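Local coordinates for trehalose synthase regulatory protein (Candida albicans, PDB 5HUS) that probably acts as a regulatory subunit of the trehalose-synthesising enzyme complex, its C-terminal domain belonging to the trehalose-phosphatase family of the HAD clan, at residues D13-S16 against K20-I23; D166-T171 against N191-Q196; K197-L202 against Q230-D235. One frame throughout, in Å; residues are numbered along the deposited sequence.

The three contacts follow one another along the chain without overlap. Interaction 1 joins helix 8-15 to strand 20-26 of the large, mainly parallel sheet, while interaction 2, its centre 38 Å away on the opposite side of the chain's centre, sets helix 161-179 on the separate four-stranded antiparallel sheet. Interaction 3 continues directly from interaction 2 in sequence: strand 192-197 of that smaller sheet gives way to helix 200-213, which meets the 230-235 loop about 23 Å from interaction 2 and 24 Å from interaction 1, between centres. This succession of core, cap and return to core is consistent with a HAD-like domain carrying an inserted alpha/beta cap, as in trehalose-phosphatases.

Interaction 1 (D13-S16 against K20-I23); sequences DWCS and KRLI
Trp14 and Arg21 bury the most surface here, with Cys15 third, as the last turn of helix 8-15 leans against the start of strand 20-26. The indole of Trp14 has CG anti to the backbone N (chi1 171°), which sends its six-membered ring across to the strand. There CH2 carries the contact: it lies 3.6 Å from Ile23 CG1 and 3.8 Å from Arg21 CB, both coming obliquely to the ring. At the ring's edge, near its plane, CZ2 is 3.9 Å from the carbonyl oxygen Leu22 O. Arg21 runs extended from CG to NE back toward the helix end, and its guanidinium plane is turned 67° from the indole. Cys15 CB sits 4.0 Å above the centre of one guanidinium face, while the sulfur Cys15 SG lies 3.9 Å from Arg21 NH1. Arg21 NE and Cys15 O, 3.7 Å apart, are neighbours without a hydrogen bond. Outside the two segments, Trp14 O accepts a hydrogen bond from Asn272, Trp14 NE1 makes a weak one to Val246 O, and a long, weak ion pair links Arg21 to Asp68. Leu22 is directed away from residues 13-16, and its side chain touches Val208 and Leu209 of helix 200-213. Helices thus cover both faces of strand 20-26, which runs parallel between strands 243-250 and 69-74, the layering of a Rossmann-like HAD core.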
ATOM      1  N   ASP A  13      -3.321  23.274  -6.689  1.00 27.99           N
ATOM      2  CA  ASP A  13      -3.167  23.195  -8.139  1.00 27.56           C
ATOM      3  C   ASP A  13      -3.622  21.831  -8.642  1.00 29.27           C
ATOM      4  O   ASP A  13      -4.317  21.725  -9.651  1.00 28.43           O
ATOM      5  CB  ASP A  13      -1.716  23.451  -8.548  1.00 31.15           C
ATOM      6  CG  ASP A  13      -1.347  24.921  -8.490  1.00 43.54           C
ATOM      7  OD1 ASP A  13      -2.274  25.760  -8.463  1.00 36.85           O
ATOM      8  OD2 ASP A  13      -0.137  25.233  -8.474  1.00 39.95           O
ATOM      9  N   TRP A  14      -3.223  20.787  -7.926  1.00 26.99           N
ATOM     10  CA  TRP A  14      -3.633  19.425  -8.251  1.00 21.33           C
ATOM     11  C   TRP A  14      -5.153  19.269  -8.152  1.00 28.93           C
ATOM     12  O   TRP A  14      -5.769  18.582  -8.969  1.00 27.89           O
ATOM     13  CB  TRP A  14      -2.916  18.432  -7.320  1.00 21.96           C
ATOM     14  CG  TRP A  14      -3.412  17.022  -7.406  1.00 30.31           C
ATOM     15  CD1 TRP A  14      -3.000  16.057  -8.282  1.00 30.30           C
ATOM     16  CD2 TRP A  14      -4.404  16.409  -6.572  1.00 25.70           C
ATOM     17  NE1 TRP A  14      -3.681  14.886  -8.050  1.00 27.28           N
ATOM     18  CE2 TRP A  14      -4.548  15.076  -7.006  1.00 27.97           C
ATOM     19  CE3 TRP A  14      -5.191  16.861  -5.505  1.00 24.91           C
ATOM     20  CZ2 TRP A  14      -5.444  14.190  -6.412  1.00 22.37           C
ATOM     21  CZ3 TRP A  14      -6.078  15.979  -4.914  1.00 28.86           C
ATOM     22  CH2 TRP A  14      -6.196  14.656  -5.370  1.00 24.44           C
ATOM     23  N   CYS A  15      -5.755  19.921  -7.159  1.00 28.18           N
ATOM     24  CA  CYS A  15      -7.208  19.899  -6.976  1.00 28.90           C
ATOM     25  C   CYS A  15      -7.963  20.647  -8.067  1.00 32.74           C
ATOM     26  O   CYS A  15      -9.179  20.499  -8.201  1.00 37.20           O
ATOM     27  CB  CYS A  15      -7.592  20.515  -5.627  1.00 37.56           C
ATOM     28  SG  CYS A  15      -7.156  19.575  -4.173  1.00 38.87           S
ATOM     29  N   SER A  16      -7.251  21.470  -8.828  1.00 28.05           N
ATOM     30  CA  SER A  16      -7.900  22.368  -9.779  1.00 40.38           C
ATOM     31  C   SER A  16      -8.354  21.619 -11.026  1.00 34.55           C
ATOM     32  O   SER A  16      -7.840  21.838 -12.124  1.00 38.19           O
ATOM     33  CB  SER A  16      -6.961  23.515 -10.155  1.00 32.44           C
ATOM     34  OG  SER A  16      -7.662  24.529 -10.852  1.00 40.36           O
ATOM     35  N   LYS A  20     -13.781  13.854 -10.205  1.00 31.58           N
ATOM     36  CA  LYS A  20     -13.452  13.228  -8.925  1.00 28.06           C
ATOM     37  C   LYS A  20     -11.953  13.253  -8.624  1.00 28.92           C
ATOM     38  O   LYS A  20     -11.119  13.250  -9.532  1.00 23.89           O
ATOM     39  CB  LYS A  20     -13.954  11.781  -8.897  1.00 26.82           C
ATOM     40  CG  LYS A  20     -15.463  11.622  -8.983  1.00 32.76           C
ATOM     41  CD  LYS A  20     -15.816  10.159  -9.238  1.00 46.01           C
ATOM     42  CE  LYS A  20     -17.316   9.907  -9.239  1.00 46.55           C
ATOM     43  NZ  LYS A  20     -17.613   8.466  -9.506  1.00 36.17           N
ATOM     44  N   ARG A  21     -11.625  13.260  -7.336  1.00 28.75           N
ATOM     45  CA  ARG A  21     -10.239  13.224  -6.882  1.00 22.34           C
ATOM     46  C   ARG A  21     -10.017  11.981  -6.032  1.00 25.64           C
ATOM     47  O   ARG A  21     -10.756  11.745  -5.079  1.00 26.24           O
ATOM     48  CB  ARG A  21      -9.892  14.475  -6.072  1.00 21.38           C
ATOM     49  CG  ARG A  21     -10.347  15.785  -6.714  1.00 29.33           C
ATOM     50  CD  ARG A  21     -10.321  16.898  -5.680  1.00 42.45           C
ATOM     51  NE  ARG A  21     -11.010  18.109  -6.119  1.00 59.31           N
ATOM     52  CZ  ARG A  21     -11.323  19.113  -5.307  1.00 54.54           C
ATOM     53  NH1 ARG A  21     -11.015  19.042  -4.019  1.00 58.26           N
ATOM     54  NH2 ARG A  21     -11.948  20.185  -5.778  1.00 72.35           N
ATOM     55  N   LEU A  22      -9.001  11.195  -6.384  1.00 20.85           N
ATOM     56  CA  LEU A  22      -8.683   9.956  -5.676  1.00 23.23           C
ATOM     57  C   LEU A  22      -7.359  10.114  -4.955  1.00 17.49           C
ATOM     58  O   LEU A  22      -6.346  10.462  -5.565  1.00 19.04           O
ATOM     59  CB  LEU A  22      -8.620   8.769  -6.644  1.00 20.53           C
ATOM     60  CG  LEU A  22      -8.164   7.440  -6.027  1.00 20.51           C
ATOM     61  CD1 LEU A  22      -9.135   6.983  -4.950  1.00 21.17           C
ATOM     62  CD2 LEU A  22      -8.023   6.395  -7.118  1.00 20.31           C
ATOM     63  N   ILE A  23      -7.380   9.880  -3.646  1.00 17.27           N
ATOM     64  CA  ILE A  23      -6.195  10.044  -2.820  1.00 16.21           C
ATOM     65  C   ILE A  23      -5.892   8.740  -2.114  1.00 23.13           C
ATOM     66  O   ILE A  23      -6.751   8.188  -1.434  1.00 20.06           O
ATOM     67  CB  ILE A  23      -6.377  11.175  -1.788  1.00 20.46           C
ATOM     68  CG1 ILE A  23      -6.563  12.515  -2.517  1.00 20.16           C
ATOM     69  CG2 ILE A  23      -5.192  11.227  -0.841  1.00 23.87           C
ATOM     70  CD1 ILE A  23      -6.924  13.683  -1.621  1.00 23.23           C
TER

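Interaction 2 (D166-T171 against N191-Q196); sequences DTMGET and NSVIVQ
Met168 and Val193 make the apolar part of this contact, between helix 161-179 and strand 192-197. Both CB atoms are directed at the opposing segment, and the two side chains run antiparallel alongside one another. The CG2 branch of Val193 does the touching: it comes within 3.7 Å of Met168 CB and 3.8 Å of the backbone oxygen Met168 O. With CG1 anti to the backbone N (chi1 177°), it is CG2 that is turned to the helix. The thioether end continues past the valine toward the beginning of the strand, where Met168 SD meets backbone rather than side chain, 3.8 Å from Asn191 O and 3.9 Å from Ser192 CA. A bend at chi3 (-72°) folds the methyl CE back beside the Asn191 carbonyl group. Leu188 and Ala153 also touch Met168. The helix lies on one face of the antiparallel sheet in which strand 192-197 pairs with 149-152 and 184-189, an alpha/beta layer consistent with the C2-type cap of HAD-clan trehalose-phosphatases. No polar bond joins the two segments. Thr171 OG1 donates to Thr167 O over 2.8 Å, tilted 34° from the carbonyl plane, and Thr171 N reaches the same oxygen from the opposite face, so two bonds grip one carbonyl while the threonine hydroxyl is satisfied beside the apolar layer. On the strand, buried Ser192 OG is hydrogen-bonded to Val189 O and to Arg150 NH1, on the side turned from the helix.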
ATOM      1  N   ASP A 166      22.387 -12.550   6.642  1.00 38.07           N
ATOM      2  CA  ASP A 166      22.759 -13.698   5.828  1.00 38.38           C
ATOM      3  C   ASP A 166      21.587 -14.666   5.708  1.00 39.59           C
ATOM      4  O   ASP A 166      21.257 -15.124   4.612  1.00 36.26           O
ATOM      5  CB  ASP A 166      23.980 -14.408   6.421  1.00 36.23           C
ATOM      6  CG  ASP A 166      25.280 -13.662   6.156  1.00 59.98           C
ATOM      7  OD1 ASP A 166      25.226 -12.482   5.748  1.00 55.04           O
ATOM      8  OD2 ASP A 166      26.360 -14.255   6.367  1.00 60.75           O
ATOM      9  N   THR A 167      20.955 -14.964   6.840  1.00 34.18           N
ATOM     10  CA  THR A 167      19.831 -15.892   6.866  1.00 34.17           C
ATOM     11  C   THR A 167      18.636 -15.340   6.093  1.00 32.99           C
ATOM     12  O   THR A 167      17.962 -16.079   5.371  1.00 31.82           O
ATOM     13  CB  THR A 167      19.405 -16.219   8.308  1.00 35.87           C
ATOM     14  OG1 THR A 167      20.489 -16.864   8.985  1.00 41.02           O
ATOM     15  CG2 THR A 167      18.198 -17.146   8.318  1.00 30.32           C
ATOM     16  N   MET A 168      18.382 -14.042   6.226  1.00 31.52           N
ATOM     17  CA  MET A 168      17.272 -13.418   5.509  1.00 25.26           C
ATOM     18  C   MET A 168      17.530 -13.403   4.002  1.00 36.14           C
ATOM     19  O   MET A 168      16.625 -13.664   3.211  1.00 28.55           O
ATOM     20  CB  MET A 168      17.015 -12.001   6.034  1.00 36.24           C
ATOM     21  CG  MET A 168      16.368 -11.984   7.420  1.00 34.06           C
ATOM     22  SD  MET A 168      15.697 -10.386   7.925  1.00 39.24           S
ATOM     23  CE  MET A 168      17.201  -9.453   8.220  1.00 34.11           C
ATOM     24  N   GLY A 169      18.764 -13.114   3.603  1.00 33.75           N
ATOM     25  CA  GLY A 169      19.122 -13.129   2.191  1.00 26.87           C
ATOM     26  C   GLY A 169      19.015 -14.529   1.613  1.00 32.43           C
ATOM     27  O   GLY A 169      18.584 -14.716   0.472  1.00 30.82           O
ATOM     28  N   GLU A 170      19.402 -15.518   2.414  1.00 29.13           N
ATOM     29  CA  GLU A 170      19.308 -16.918   2.020  1.00 33.05           C
ATOM     30  C   GLU A 170      17.846 -17.309   1.811  1.00 32.72           C
ATOM     31  O   GLU A 170      17.501 -18.011   0.858  1.00 30.98           O
ATOM     32  CB  GLU A 170      19.961 -17.804   3.086  1.00 31.19           C
ATOM     33  CG  GLU A 170      20.136 -19.252   2.701  1.00 32.41           C
ATOM     34  CD  GLU A 170      18.880 -20.075   2.909  1.00 35.82           C
ATOM     35  OE1 GLU A 170      18.170 -19.843   3.913  1.00 38.60           O
ATOM     36  OE2 GLU A 170      18.601 -20.952   2.060  1.00 43.38           O
ATOM     37  N   THR A 171      16.999 -16.833   2.718  1.00 28.94           N
ATOM     38  CA  THR A 171      15.569 -17.112   2.692  1.00 26.70           C
ATOM     39  C   THR A 171      14.890 -16.479   1.485  1.00 23.06           C
ATOM     40  O   THR A 171      14.019 -17.086   0.856  1.00 26.80           O
ATOM     41  CB  THR A 171      14.902 -16.613   3.987  1.00 29.41           C
ATOM     42  OG1 THR A 171      15.485 -17.293   5.108  1.00 31.50           O
ATOM     43  CG2 THR A 171      13.405 -16.879   3.964  1.00 26.89           C
ATOM     44  N   ASN A 191      14.257  -4.815   8.562  1.00 38.71           N
ATOM     45  CA  ASN A 191      14.861  -5.994   9.160  1.00 39.67           C
ATOM     46  C   ASN A 191      13.913  -7.177   9.087  1.00 36.82           C
ATOM     47  O   ASN A 191      13.772  -7.940  10.043  1.00 30.00           O
ATOM     48  CB  ASN A 191      15.255  -5.713  10.609  1.00 46.31           C
ATOM     49  CG  ASN A 191      16.125  -4.479  10.743  1.00 59.70           C
ATOM     50  OD1 ASN A 191      17.031  -4.255   9.940  1.00 58.14           O
ATOM     51  ND2 ASN A 191      15.845  -3.665  11.754  1.00 58.44           N
ATOM     52  N   SER A 192      13.260  -7.321   7.940  1.00 34.73           N
ATOM     53  CA  SER A 192      12.339  -8.426   7.736  1.00 28.28           C
ATOM     54  C   SER A 192      12.253  -8.817   6.268  1.00 29.00           C
ATOM     55  O   SER A 192      12.603  -8.046   5.380  1.00 33.05           O
ATOM     56  CB  SER A 192      10.945  -8.070   8.256  1.00 25.67           C
ATOM     57  OG  SER A 192      10.327  -7.099   7.431  1.00 31.52           O
ATOM     58  N   VAL A 193      11.795 -10.036   6.032  1.00 25.47           N
ATOM     59  CA  VAL A 193      11.489 -10.495   4.686  1.00 26.08           C
ATOM     60  C   VAL A 193       9.978 -10.539   4.520  1.00 26.14           C
ATOM     61  O   VAL A 193       9.297 -11.200   5.301  1.00 26.99           O
ATOM     62  CB  VAL A 193      12.082 -11.888   4.411  1.00 28.30           C
ATOM     63  CG1 VAL A 193      11.690 -12.378   3.015  1.00 22.15           C
ATOM     64  CG2 VAL A 193      13.594 -11.867   4.574  1.00 27.07           C
ATOM     65  N   ILE A 194       9.446  -9.830   3.528  1.00 25.59           N
ATOM     66  CA  ILE A 194       8.016  -9.920   3.258  1.00 21.02           C
ATOM     67  C   ILE A 194       7.755 -10.705   1.978  1.00 22.81           C
ATOM     68  O   ILE A 194       8.400 -10.482   0.950  1.00 20.26           O
ATOM     69  CB  ILE A 194       7.344  -8.532   3.160  1.00 22.45           C
ATOM     70  CG1 ILE A 194       5.849  -8.697   2.871  1.00 29.59           C
ATOM     71  CG2 ILE A 194       8.015  -7.657   2.110  1.00 30.85           C
ATOM     72  CD1 ILE A 194       5.126  -7.402   2.636  1.00 48.65           C
ATOM     73  N   VAL A 195       6.821 -11.645   2.071  1.00 17.86           N
ATOM     74  CA  VAL A 195       6.432 -12.477   0.935  1.00 18.40           C
ATOM     75  C   VAL A 195       5.047 -12.037   0.459  1.00 18.98           C
ATOM     76  O   VAL A 195       4.087 -12.048   1.246  1.00 20.17           O
ATOM     77  CB  VAL A 195       6.429 -13.986   1.313  1.00 20.29           C
ATOM     78  CG1 VAL A 195       6.175 -14.855   0.073  1.00 19.25           C
ATOM     79  CG2 VAL A 195       7.736 -14.366   1.985  1.00 22.37           C
ATOM     80  N   GLN A 196       4.948 -11.607  -0.798  1.00 18.44           N
ATOM     81  CA  GLN A 196       3.659 -11.178  -1.333  1.00 20.95           C
ATOM     82  C   GLN A 196       3.521 -11.437  -2.826  1.00 17.97           C
ATOM     83  O   GLN A 196       4.510 -11.697  -3.531  1.00 20.47           O
ATOM     84  CB  GLN A 196       3.413  -9.678  -1.047  1.00 21.33           C
ATOM     85  CG  GLN A 196       4.282  -8.766  -1.851  1.00 24.09           C
ATOM     86  CD  GLN A 196       3.875  -7.301  -1.724  1.00 35.86           C
ATOM     87  OE1 GLN A 196       4.095  -6.497  -2.627  1.00 53.25           O
ATOM     88  NE2 GLN A 196       3.295  -6.953  -0.596  1.00 33.93           N
TER

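Interaction 3 (K197-L202 against Q230-D235); sequences KDQISL and QPMKDD
Leu202 and Met232 bring the two backbones closest, their CA atoms 7.4 Å apart, where a type II turn from Lys197 to Ile200 leads into helix 200-213 and a type I turn from Pro231 to Asp234 faces that helix's first turn. Met232 carries the contact. Its chain is bent at both chi2 (-60°) and chi3 (-56°), and this curl lays the sulfur and methyl against the Leu202 carbonyl group. Met232 SD is 3.8 Å from Leu202 C and 3.9 Å from Leu202 CB, and the terminal CE comes to 4.0 Å from Leu202 O. The branch Leu202 CD2 reaches Met232 CG, crossing the methionine obliquely. On another flank of the methionine stands Gln199, the N-cap residue of the helix, which reaches over with an extended chain: its amide oxygen OE1 lies 3.4 Å from Met232 CG and 3.7 Å from Met232 CB, contacts of a polar atom with methylene groups. The backbone nitrogen of Met232 is buried here and has no partner in the model. The type I turn is closed by Asp234 N to Pro231 O, 3.3 Å, and weakly supported by Gln230 NE2 bonding to Asp234 O. Arg206, a turn further along the helix, holds the loop from outside by bonding Gln230 O, and Tyr262 of helix 254-265 also touches Met232. The contact joins the start of helix 200-213 to the loop before strand 243-250. Residues 197-202 follow strand 192-197 out of the antiparallel sheet, consistent with a link from cap to core in a HAD-like domain.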
ATOM      1  N   LYS A 197       2.275 -11.366  -3.283  1.00 19.39           N
ATOM      2  CA  LYS A 197       1.949 -11.451  -4.698  1.00 18.55           C
ATOM      3  C   LYS A 197       2.540 -10.277  -5.466  1.00 21.21           C
ATOM      4  O   LYS A 197       2.455  -9.125  -5.031  1.00 19.10           O
ATOM      5  CB  LYS A 197       0.431 -11.487  -4.895  1.00 20.40           C
ATOM      6  CG  LYS A 197      -0.128 -12.838  -5.295  1.00 51.55           C
ATOM      7  CD  LYS A 197       0.380 -13.254  -6.666  1.00 45.10           C
ATOM      8  CE  LYS A 197      -0.749 -13.674  -7.593  1.00 35.83           C
ATOM      9  NZ  LYS A 197      -0.295 -14.678  -8.595  1.00 39.43           N
ATOM     10  N   ASP A 198       3.126 -10.568  -6.623  1.00 18.52           N
ATOM     11  CA  ASP A 198       3.726  -9.534  -7.465  1.00 19.57           C
ATOM     12  C   ASP A 198       2.751  -8.419  -7.824  1.00 23.07           C
ATOM     13  O   ASP A 198       1.625  -8.683  -8.249  1.00 21.68           O
ATOM     14  CB  ASP A 198       4.270 -10.147  -8.763  1.00 22.39           C
ATOM     15  CG  ASP A 198       5.472 -11.025  -8.531  1.00 30.59           C
ATOM     16  OD1 ASP A 198       5.937 -11.119  -7.372  1.00 28.18           O
ATOM     17  OD2 ASP A 198       5.964 -11.612  -9.515  1.00 27.81           O
ATOM     18  N   GLN A 199       3.207  -7.176  -7.650  1.00 21.79           N
ATOM     19  CA  GLN A 199       2.460  -5.980  -8.023  1.00 17.37           C
ATOM     20  C   GLN A 199       1.045  -5.922  -7.439  1.00 20.20           C
ATOM     21  O   GLN A 199       0.155  -5.317  -8.025  1.00 20.58           O
ATOM     22  CB  GLN A 199       2.400  -5.852  -9.554  1.00 25.72           C
ATOM     23  CG  GLN A 199       3.752  -5.532 -10.189  1.00 28.33           C
ATOM     24  CD  GLN A 199       3.680  -5.328 -11.698  1.00 32.66           C
ATOM     25  OE1 GLN A 199       2.844  -5.917 -12.382  1.00 37.86           O
ATOM     26  NE2 GLN A 199       4.565  -4.487 -12.218  1.00 42.52           N
ATOM     27  N   ILE A 200       0.832  -6.521  -6.274  1.00 19.98           N
ATOM     28  CA  ILE A 200      -0.526  -6.560  -5.741  1.00 20.12           C
ATOM     29  C   ILE A 200      -0.987  -5.149  -5.320  1.00 16.63           C
ATOM     30  O   ILE A 200      -2.169  -4.823  -5.447  1.00 15.86           O
ATOM     31  CB  ILE A 200      -0.652  -7.586  -4.567  1.00 21.47           C
ATOM     32  CG1 ILE A 200      -2.122  -7.833  -4.214  1.00 18.79           C
ATOM     33  CG2 ILE A 200       0.151  -7.151  -3.349  1.00 21.26           C
ATOM     34  CD1 ILE A 200      -2.952  -8.347  -5.369  1.00 24.24           C
ATOM     35  N   SER A 201      -0.064  -4.293  -4.886  1.00 18.96           N
ATOM     36  CA  SER A 201      -0.442  -2.921  -4.522  1.00 18.62           C
ATOM     37  C   SER A 201      -0.844  -2.135  -5.765  1.00 15.71           C
ATOM     38  O   SER A 201      -1.779  -1.336  -5.737  1.00 17.58           O
ATOM     39  CB  SER A 201       0.693  -2.206  -3.775  1.00 23.35           C
ATOM     40  OG  SER A 201       1.828  -2.033  -4.604  1.00 24.74           O
ATOM     41  N   LEU A 202      -0.137  -2.375  -6.866  1.00 19.17           N
ATOM     42  CA  LEU A 202      -0.468  -1.724  -8.133  1.00 23.18           C
ATOM     43  C   LEU A 202      -1.844  -2.157  -8.611  1.00 17.62           C
ATOM     44  O   LEU A 202      -2.637  -1.338  -9.070  1.00 19.13           O
ATOM     45  CB  LEU A 202       0.579  -2.043  -9.206  1.00 20.53           C
ATOM     46  CG  LEU A 202       1.886  -1.243  -9.245  1.00 27.54           C
ATOM     47  CD1 LEU A 202       2.706  -1.413  -7.988  1.00 34.97           C
ATOM     48  CD2 LEU A 202       2.700  -1.658 -10.465  1.00 34.05           C
ATOM     49  N   GLN A 230      -5.282  -9.500 -13.652  1.00 33.10           N
ATOM     50  CA  GLN A 230      -4.416  -9.619 -14.823  1.00 41.07           C
ATOM     51  C   GLN A 230      -3.184  -8.728 -14.657  1.00 44.83           C
ATOM     52  O   GLN A 230      -3.200  -7.808 -13.841  1.00 37.93           O
ATOM     53  CB  GLN A 230      -5.193  -9.258 -16.099  1.00 35.87           C
ATOM     54  CG  GLN A 230      -5.261  -7.770 -16.412  1.00 46.34           C
ATOM     55  CD  GLN A 230      -6.300  -7.448 -17.473  1.00 48.40           C
ATOM     56  OE1 GLN A 230      -6.938  -8.345 -18.023  1.00 54.61           O
ATOM     57  NE2 GLN A 230      -6.477  -6.165 -17.763  1.00 51.44           N
ATOM     58  N   PRO A 231      -2.104  -9.004 -15.411  1.00 46.79           N
ATOM     59  CA  PRO A 231      -0.891  -8.188 -15.260  1.00 44.90           C
ATOM     60  C   PRO A 231      -1.125  -6.711 -15.562  1.00 39.71           C
ATOM     61  O   PRO A 231      -1.988  -6.368 -16.375  1.00 45.59           O
ATOM     62  CB  PRO A 231       0.078  -8.803 -16.277  1.00 57.32           C
ATOM     63  CG  PRO A 231      -0.788  -9.544 -17.239  1.00 53.86           C
ATOM     64  CD  PRO A 231      -1.920 -10.067 -16.415  1.00 44.56           C
ATOM     65  N   MET A 232      -0.351  -5.850 -14.908  1.00 38.46           N
ATOM     66  CA  MET A 232      -0.491  -4.404 -15.060  1.00 31.53           C
ATOM     67  C   MET A 232      -0.247  -3.930 -16.491  1.00 40.71           C
ATOM     68  O   MET A 232      -0.616  -2.812 -16.846  1.00 39.15           O
ATOM     69  CB  MET A 232       0.467  -3.682 -14.111  1.00 31.64           C
ATOM     70  CG  MET A 232       0.116  -3.847 -12.639  1.00 30.94           C
ATOM     71  SD  MET A 232      -1.531  -3.219 -12.261  1.00 26.88           S
ATOM     72  CE  MET A 232      -1.388  -1.533 -12.845  1.00 28.39           C
ATOM     73  N   LYS A 233       0.373  -4.782 -17.302  1.00 41.90           N
ATOM     74  CA  LYS A 233       0.686  -4.448 -18.691  1.00 59.99           C
ATOM     75  C   LYS A 233      -0.571  -4.180 -19.522  1.00 62.84           C
ATOM     76  O   LYS A 233      -0.608  -3.248 -20.327  1.00 66.39           O
ATOM     77  CB  LYS A 233       1.498  -5.573 -19.333  1.00 55.40           C
ATOM     78  CG  LYS A 233       2.583  -6.157 -18.437  1.00 48.13           C
ATOM     79  CD  LYS A 233       3.289  -7.320 -19.123  1.00 52.97           C
ATOM     80  CE  LYS A 233       2.294  -8.380 -19.577  1.00 62.76           C
ATOM     81  NZ  LYS A 233       2.924  -9.425 -20.437  1.00 59.57           N
ATOM     82  N   ASP A 234      -1.598  -5.003 -19.321  1.00 63.53           N
ATOM     83  CA  ASP A 234      -2.845  -4.892 -20.074  1.00 48.81           C
ATOM     84  C   ASP A 234      -3.787  -3.857 -19.464  1.00 61.72           C
ATOM     85  O   ASP A 234      -4.446  -4.130 -18.460  1.00 58.14           O
ATOM     86  CB  ASP A 234      -3.544  -6.248 -20.136  1.00 49.69           C
ATOM     87  CG  ASP A 234      -2.569  -7.405 -20.061  1.00 51.24           C
ATOM     88  OD1 ASP A 234      -1.434  -7.261 -20.559  1.00 64.23           O
ATOM     89  OD2 ASP A 234      -2.935  -8.458 -19.497  1.00 50.05           O
ATOM     90  N   ASP A 235      -3.860  -2.677 -20.073  1.00 58.33           N
ATOM     91  CA  ASP A 235      -4.690  -1.607 -19.530  1.00 68.55           C
ATOM     92  C   ASP A 235      -5.337  -0.721 -20.593  1.00 76.53           C
ATOM     93  O   ASP A 235      -4.692   0.158 -21.164  1.00 77.64           O
ATOM     94  CB  ASP A 235      -3.867  -0.734 -18.575  1.00 66.99           C
ATOM     95  CG  ASP A 235      -3.847  -1.279 -17.161  1.00 65.73           C
ATOM     96  OD1 ASP A 235      -4.845  -1.917 -16.763  1.00 71.29           O
ATOM     97  OD2 ASP A 235      -2.842  -1.070 -16.449  1.00 53.83           O
TER